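Local coordinates for methyltransferase-like protein (Saccharopolyspora spinosa, PDB 4PNE) that catalyses a [4+2] cycloaddition in spinosyn biosynthesis on a scaffold resembling S-adenosylmethionine-dependent methyltransferases, with S-adenosyl-L-homocysteine bound, at residues R178-I183 against E228-A233; G234-D239 against T296-V301. All coordinates share one frame; numbering follows the deposited sequence.

In the fold
Contact 1 packs helix 176-186 against helix 223-233, and contact 2 pairs strand 236-242, which follows the second helix, with the C-terminal strand 290-298. Their centres lie 10 Å apart. Leu230 O and Phe235 N, 3.1 Å apart, form a probable hydrogen bond that ties the end of the helix to the start of the edge segment. Phe235 also links the two, its CE2 lying 3.6 Å from Ile180 O. The ligand lies beyond both: the side chain of Ile180 is about 11 Å from the bound S-adenosyl-L-homocysteine. From the side chain of its binding residue Ala151, that of Ile180 is about 9 Å away and that of Phe235 about 11 Å. Neither contact forms the pocket itself.

Contact 1 of 2, residues R178-I183 against E228-A233; sequences RAIREI and ESLRAA
Ile180 carries most of this helix pairing, and it meets Ala233 almost too closely: CG2 of Ile180 is 3.4 Å from CB of Ala233, tighter than ordinary van der Waals contact. A lone methyl group suits the place, because the backbones come near here, with the CA atoms of Arg181 and Ala233 5.6 Å apart. The two branches of Ile180 divide the work. At chi1 -73°, CG1 sits beside the backbone N and CG2 lies anti to it, which sends CG2 to Ala233 while CD1 reaches CB of Ser229 at 4.1 Å. The side chains of Leu230 and Ile180 cross at about a right angle, and CD2 of Leu230 touches both CG2 and CD1 of Ile180, each at 4.0 Å.

At the outer margin the aliphatic part of Arg181 contributes, its CG 4.0 Å from Ala233 CB. The chain then bends at chi3, and one guanidinium face has Arg178 CA of its own helix over it, toward the rim.

Both helices lie on one face of the Rossmann-like sheet of the class I methyltransferase fold; the axes of segments 178-183 and 228-233 approach to 9.4 Å at a crossing angle of -49°. Leu193 of strand 191-200 touches Ile183 and Leu230 and so underlies both helices, whereas Ile237 of the edge strand meets Leu230. Phe235 packs on Ile180.

Ser229 gives this interface only its CB. Its hydroxyl is engaged by Asp177 OD1 and Ile26 N, so the polar end of this buried residue is satisfied, and the bond to Asp177 adds a polar link between the two helices.

Contact 2 of 2, residues G234-D239 against T296-V301; sequences GFEILD and TARKPV
Glu236 OE1 is gripped by two nitrogens of Arg298, NE at 2.8 Å and NH2 at 3.1 Å. It lies at the guanidinium edge, in its plane; OE1 receives NH2 with its syn lone pair, whereas NE meets it from above the carboxylate plane. The two planes stand 86° apart. An extended Glu236 chain brings its acid to Arg298, and Leu238 CD2 lies over one guanidinium face. OE2 turns to Pro300, 3.4 Å from its CA, and a water at an unusually short distance appears to link it to Val301 N.

Beneath the salt bridge, the backbones of the same pair exchange two hydrogen bonds, Glu236 N to Arg298 O at 2.9 Å and Arg298 N to Glu236 O at 2.8 Å. On the other face, Phe235 CD1 lies 3.8 Å from Ala297 CB, whose small size suits the close Ile237-Ala297 pair. Gly234, at phi 122°, closes the preceding helix in a Schellman motif, a conformation glycine adopts without strain.

Thr296 O accepts from both Leu238 N and Asp239 N, which approach from the same face of its carbonyl plane. This is a classic beta bulge, here in the antiparallel edge where strand 290-298 lies between 191-200 and 236-242, the reversed final strand characteristic of class I methyltransferases.

Contact 1 of 2, residues R178-I183 against E228-A233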
loop_
_atom_site.group_PDB
_atom_site.type_symbol
_atom_site.label_atom_id
_atom_site.label_comp_id
_atom_site.label_asym_id
_atom_site.label_seq_id
_atom_site.Cartn_x
_atom_site.Cartn_y
_atom_site.Cartn_z
ATOM N N ARG A 178 -16.051 0.604 -3.662
ATOM C CA ARG A 178 -16.114 1.195 -4.984
ATOM C C ARG A 178 -14.811 0.971 -5.726
ATOM O O ARG A 178 -14.813 0.595 -6.878
ATOM C CB ARG A 178 -16.386 2.686 -4.886
ATOM C CG ARG A 178 -16.518 3.383 -6.205
ATOM C CD ARG A 178 -16.865 4.846 -6.002
ATOM N NE ARG A 178 -18.114 5.014 -5.268
ATOM C CZ ARG A 178 -19.318 4.991 -5.829
ATOM N NH1 ARG A 178 -19.447 4.800 -7.139
ATOM N NH2 ARG A 178 -20.397 5.154 -5.075
ATOM N N ALA A 179 -13.692 1.196 -5.049
ATOM C CA ALA A 179 -12.392 0.925 -5.659
ATOM C C ALA A 179 -12.221 -0.570 -5.975
ATOM O O ALA A 179 -11.658 -0.964 -7.006
ATOM C CB ALA A 179 -11.294 1.389 -4.755
ATOM N N ILE A 180 -12.676 -1.424 -5.072
ATOM C CA ILE A 180 -12.556 -2.850 -5.304
ATOM C C ILE A 180 -13.334 -3.276 -6.569
ATOM O O ILE A 180 -12.831 -4.053 -7.385
ATOM C CB ILE A 180 -13.046 -3.629 -4.079
ATOM C CG1 ILE A 180 -12.016 -3.512 -2.938
ATOM C CG2 ILE A 180 -13.277 -5.096 -4.438
ATOM C CD1 ILE A 180 -12.538 -4.001 -1.638
ATOM N N ARG A 181 -14.551 -2.766 -6.742
ATOM C CA ARG A 181 -15.317 -3.059 -7.944
ATOM C C ARG A 181 -14.619 -2.510 -9.207
ATOM O O ARG A 181 -14.686 -3.134 -10.260
ATOM C CB ARG A 181 -16.734 -2.502 -7.828
ATOM C CG ARG A 181 -17.530 -3.215 -6.768
ATOM C CD ARG A 181 -19.014 -2.898 -6.824
ATOM N NE ARG A 181 -19.274 -1.484 -6.592
ATOM C CZ ARG A 181 -19.461 -0.920 -5.397
ATOM N NH1 ARG A 181 -19.397 -1.634 -4.281
ATOM N NH2 ARG A 181 -19.688 0.385 -5.322
ATOM N N GLU A 182 -13.943 -1.375 -9.105
ATOM C CA GLU A 182 -13.238 -0.834 -10.261
ATOM C C GLU A 182 -12.048 -1.704 -10.643
ATOM O O GLU A 182 -11.773 -1.950 -11.830
ATOM C CB GLU A 182 -12.767 0.584 -9.957
ATOM C CG GLU A 182 -13.828 1.628 -10.194
ATOM C CD GLU A 182 -14.181 1.755 -11.672
ATOM O OE1 GLU A 182 -15.091 1.029 -12.164
ATOM O OE2 GLU A 182 -13.509 2.565 -12.353
ATOM N N ILE A 183 -11.330 -2.169 -9.633
ATOM C CA ILE A 183 -10.204 -3.054 -9.902
ATOM C C ILE A 183 -10.704 -4.321 -10.597
ATOM O O ILE A 183 -10.095 -4.793 -11.573
ATOM C CB ILE A 183 -9.400 -3.414 -8.614
ATOM C CG1 ILE A 183 -8.734 -2.172 -8.043
ATOM C CG2 ILE A 183 -8.329 -4.437 -8.942
ATOM C CD1 ILE A 183 -8.235 -2.328 -6.642
ATOM N N GLU A 228 -14.290 -10.319 2.955
ATOM C CA GLU A 228 -15.692 -10.325 2.626
ATOM C C GLU A 228 -16.059 -9.214 1.613
ATOM O O GLU A 228 -16.863 -9.428 0.708
ATOM C CB GLU A 228 -16.515 -10.224 3.898
ATOM C CG GLU A 228 -17.982 -10.468 3.669
ATOM C CD GLU A 228 -18.278 -11.736 2.848
ATOM O OE1 GLU A 228 -17.571 -12.756 3.024
ATOM O OE2 GLU A 228 -19.223 -11.703 2.029
ATOM N N SER A 229 -15.458 -8.027 1.729
ATOM C CA SER A 229 -15.625 -7.011 0.700
ATOM C C SER A 229 -15.109 -7.448 -0.674
ATOM O O SER A 229 -15.731 -7.175 -1.696
ATOM C CB SER A 229 -14.929 -5.725 1.151
ATOM O OG SER A 229 -15.722 -5.084 2.156
ATOM N N LEU A 230 -13.956 -8.107 -0.717
ATOM C CA LEU A 230 -13.423 -8.599 -1.993
ATOM C C LEU A 230 -14.350 -9.623 -2.628
ATOM O O LEU A 230 -14.667 -9.524 -3.817
ATOM C CB LEU A 230 -12.049 -9.216 -1.781
ATOM C CG LEU A 230 -10.905 -8.265 -1.413
ATOM C CD1 LEU A 230 -9.684 -9.061 -1.001
ATOM C CD2 LEU A 230 -10.562 -7.371 -2.599
ATOM N N ARG A 231 -14.790 -10.600 -1.825
ATOM C CA ARG A 231 -15.726 -11.623 -2.307
ATOM C C ARG A 231 -17.016 -11.020 -2.806
ATOM O O ARG A 231 -17.528 -11.411 -3.851
ATOM C CB ARG A 231 -16.062 -12.623 -1.202
ATOM C CG ARG A 231 -15.021 -13.671 -0.981
ATOM C CD ARG A 231 -15.619 -14.877 -0.256
ATOM N NE ARG A 231 -14.689 -16.007 -0.211
ATOM C CZ ARG A 231 -13.809 -16.242 0.763
ATOM N NH1 ARG A 231 -13.704 -15.415 1.803
ATOM N NH2 ARG A 231 -13.020 -17.309 0.686
ATOM N N ALA A 232 -17.567 -10.105 -2.028
ATOM C CA ALA A 232 -18.837 -9.487 -2.341
ATOM C C ALA A 232 -18.776 -8.748 -3.677
ATOM O O ALA A 232 -19.780 -8.676 -4.402
ATOM C CB ALA A 232 -19.246 -8.553 -1.230
ATOM N N ALA A 233 -17.596 -8.238 -4.032
ATOM C CA ALA A 233 -17.446 -7.507 -5.268
ATOM C C ALA A 233 -17.405 -8.440 -6.477
ATOM O O ALA A 233 -17.618 -7.994 -7.600
ATOM C CB ALA A 233 -16.181 -6.664 -5.225
#

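Contact 2 of 2, residues G234-D239 against T296-V301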
loop_
_atom_site.group_PDB
_atom_site.type_symbol
_atom_site.label_atom_id
_atom_site.label_comp_id
_atom_site.label_asym_id
_atom_site.label_seq_id
_atom_site.Cartn_x
_atom_site.Cartn_y
_atom_site.Cartn_z
ATOM N N GLY A 234 -17.111 -9.723 -6.250
ATOM C CA GLY A 234 -17.005 -10.697 -7.327
ATOM C C GLY A 234 -15.654 -11.404 -7.421
ATOM O O GLY A 234 -15.446 -12.250 -8.288
ATOM N N PHE A 235 -14.715 -11.073 -6.534
ATOM C CA PHE A 235 -13.442 -11.773 -6.569
ATOM C C PHE A 235 -13.562 -13.194 -6.023
ATOM O O PHE A 235 -14.349 -13.429 -5.097
ATOM C CB PHE A 235 -12.405 -11.030 -5.756
ATOM C CG PHE A 235 -11.814 -9.852 -6.464
ATOM C CD1 PHE A 235 -10.753 -10.016 -7.331
ATOM C CD2 PHE A 235 -12.292 -8.579 -6.233
ATOM C CE1 PHE A 235 -10.202 -8.931 -7.971
ATOM C CE2 PHE A 235 -11.725 -7.490 -6.879
ATOM C CZ PHE A 235 -10.689 -7.672 -7.730
ATOM N N GLU A 236 -12.795 -14.115 -6.598
ATOM C CA GLU A 236 -12.456 -15.390 -5.950
ATOM C C GLU A 236 -11.249 -15.202 -5.037
ATOM O O GLU A 236 -10.222 -14.692 -5.465
ATOM C CB GLU A 236 -12.091 -16.475 -6.964
ATOM C CG GLU A 236 -13.063 -16.719 -8.055
ATOM C CD GLU A 236 -12.503 -17.704 -9.069
ATOM O OE1 GLU A 236 -11.416 -18.280 -8.803
ATOM O OE2 GLU A 236 -13.134 -17.881 -10.127
ATOM N N ILE A 237 -11.341 -15.636 -3.797
ATOM C CA ILE A 237 -10.199 -15.573 -2.922
ATOM C C ILE A 237 -9.318 -16.774 -3.169
ATOM O O ILE A 237 -9.781 -17.934 -3.079
ATOM C CB ILE A 237 -10.619 -15.531 -1.444
ATOM C CG1 ILE A 237 -11.651 -14.424 -1.198
ATOM C CG2 ILE A 237 -9.408 -15.366 -0.566
ATOM C CD1 ILE A 237 -11.167 -13.036 -1.554
ATOM N N LEU A 238 -8.071 -16.515 -3.522
ATOM C CA LEU A 238 -7.108 -17.577 -3.752
ATOM C C LEU A 238 -6.385 -17.919 -2.457
ATOM O O LEU A 238 -6.133 -19.102 -2.164
ATOM C CB LEU A 238 -6.105 -17.190 -4.828
ATOM C CG LEU A 238 -6.673 -16.962 -6.232
ATOM C CD1 LEU A 238 -5.634 -16.325 -7.128
ATOM C CD2 LEU A 238 -7.219 -18.252 -6.832
ATOM N N ASP A 239 -6.099 -16.904 -1.646
ATOM C CA ASP A 239 -5.291 -17.129 -0.455
ATOM C C ASP A 239 -5.388 -15.956 0.496
ATOM O O ASP A 239 -5.469 -14.811 0.080
ATOM C CB ASP A 239 -3.836 -17.347 -0.874
ATOM C CG ASP A 239 -3.008 -18.041 0.184
ATOM O OD1 ASP A 239 -3.575 -18.831 0.967
ATOM O OD2 ASP A 239 -1.780 -17.811 0.214
ATOM N N THR A 296 -4.589 -12.766 -1.803
ATOM C CA THR A 296 -4.542 -12.946 -3.251
ATOM C C THR A 296 -5.946 -13.314 -3.692
ATOM O O THR A 296 -6.606 -14.186 -3.116
ATOM C CB THR A 296 -3.526 -14.021 -3.664
ATOM O OG1 THR A 296 -2.281 -13.769 -2.997
ATOM C CG2 THR A 296 -3.313 -14.030 -5.178
ATOM N N ALA A 297 -6.424 -12.607 -4.702
ATOM C CA ALA A 297 -7.757 -12.781 -5.211
ATOM C C ALA A 297 -7.697 -12.712 -6.704
ATOM O O ALA A 297 -6.694 -12.247 -7.259
ATOM C CB ALA A 297 -8.670 -11.728 -4.677
ATOM N N ARG A 298 -8.717 -13.235 -7.387
ATOM C CA ARG A 298 -8.721 -13.119 -8.847
ATOM C C ARG A 298 -10.123 -12.890 -9.411
ATOM O O ARG A 298 -11.137 -13.244 -8.800
ATOM C CB ARG A 298 -8.099 -14.337 -9.481
ATOM C CG ARG A 298 -9.025 -15.462 -9.637
ATOM C CD ARG A 298 -8.464 -16.467 -10.594
ATOM N NE ARG A 298 -9.090 -17.727 -10.278
ATOM C CZ ARG A 298 -8.784 -18.876 -10.845
ATOM N NH1 ARG A 298 -7.850 -18.931 -11.793
ATOM N NH2 ARG A 298 -9.427 -19.958 -10.454
ATOM N N LYS A 299 -10.154 -12.270 -10.571
ATOM C CA LYS A 299 -11.357 -12.110 -11.341
ATOM C C LYS A 299 -11.667 -13.490 -11.916
ATOM O O LYS A 299 -10.777 -14.145 -12.452
ATOM C CB LYS A 299 -11.160 -11.091 -12.444
ATOM C CG LYS A 299 -12.458 -10.696 -13.187
ATOM C CD LYS A 299 -12.224 -9.619 -14.181
ATOM C CE LYS A 299 -13.522 -9.096 -14.774
ATOM N NZ LYS A 299 -13.290 -7.853 -15.494
ATOM N N PRO A 300 -12.913 -13.951 -11.756
ATOM C CA PRO A 300 -13.283 -15.259 -12.307
ATOM C C PRO A 300 -12.932 -15.352 -13.790
ATOM O O PRO A 300 -12.994 -14.347 -14.524
ATOM C CB PRO A 300 -14.791 -15.317 -12.059
ATOM C CG PRO A 300 -15.018 -14.482 -10.865
ATOM C CD PRO A 300 -14.029 -13.335 -11.015
ATOM N N VAL A 301 -12.480 -16.530 -14.219
ATOM C CA VAL A 301 -12.126 -16.727 -15.619
ATOM C C VAL A 301 -13.373 -16.642 -16.485
ATOM O O VAL A 301 -14.501 -16.862 -16.014
ATOM C CB VAL A 301 -11.405 -18.083 -15.864
ATOM C CG1 VAL A 301 -10.167 -18.234 -14.966
ATOM C CG2 VAL A 301 -12.362 -19.244 -15.681
HETATM O O HOH W 1 -12.626 -18.779 -12.371
#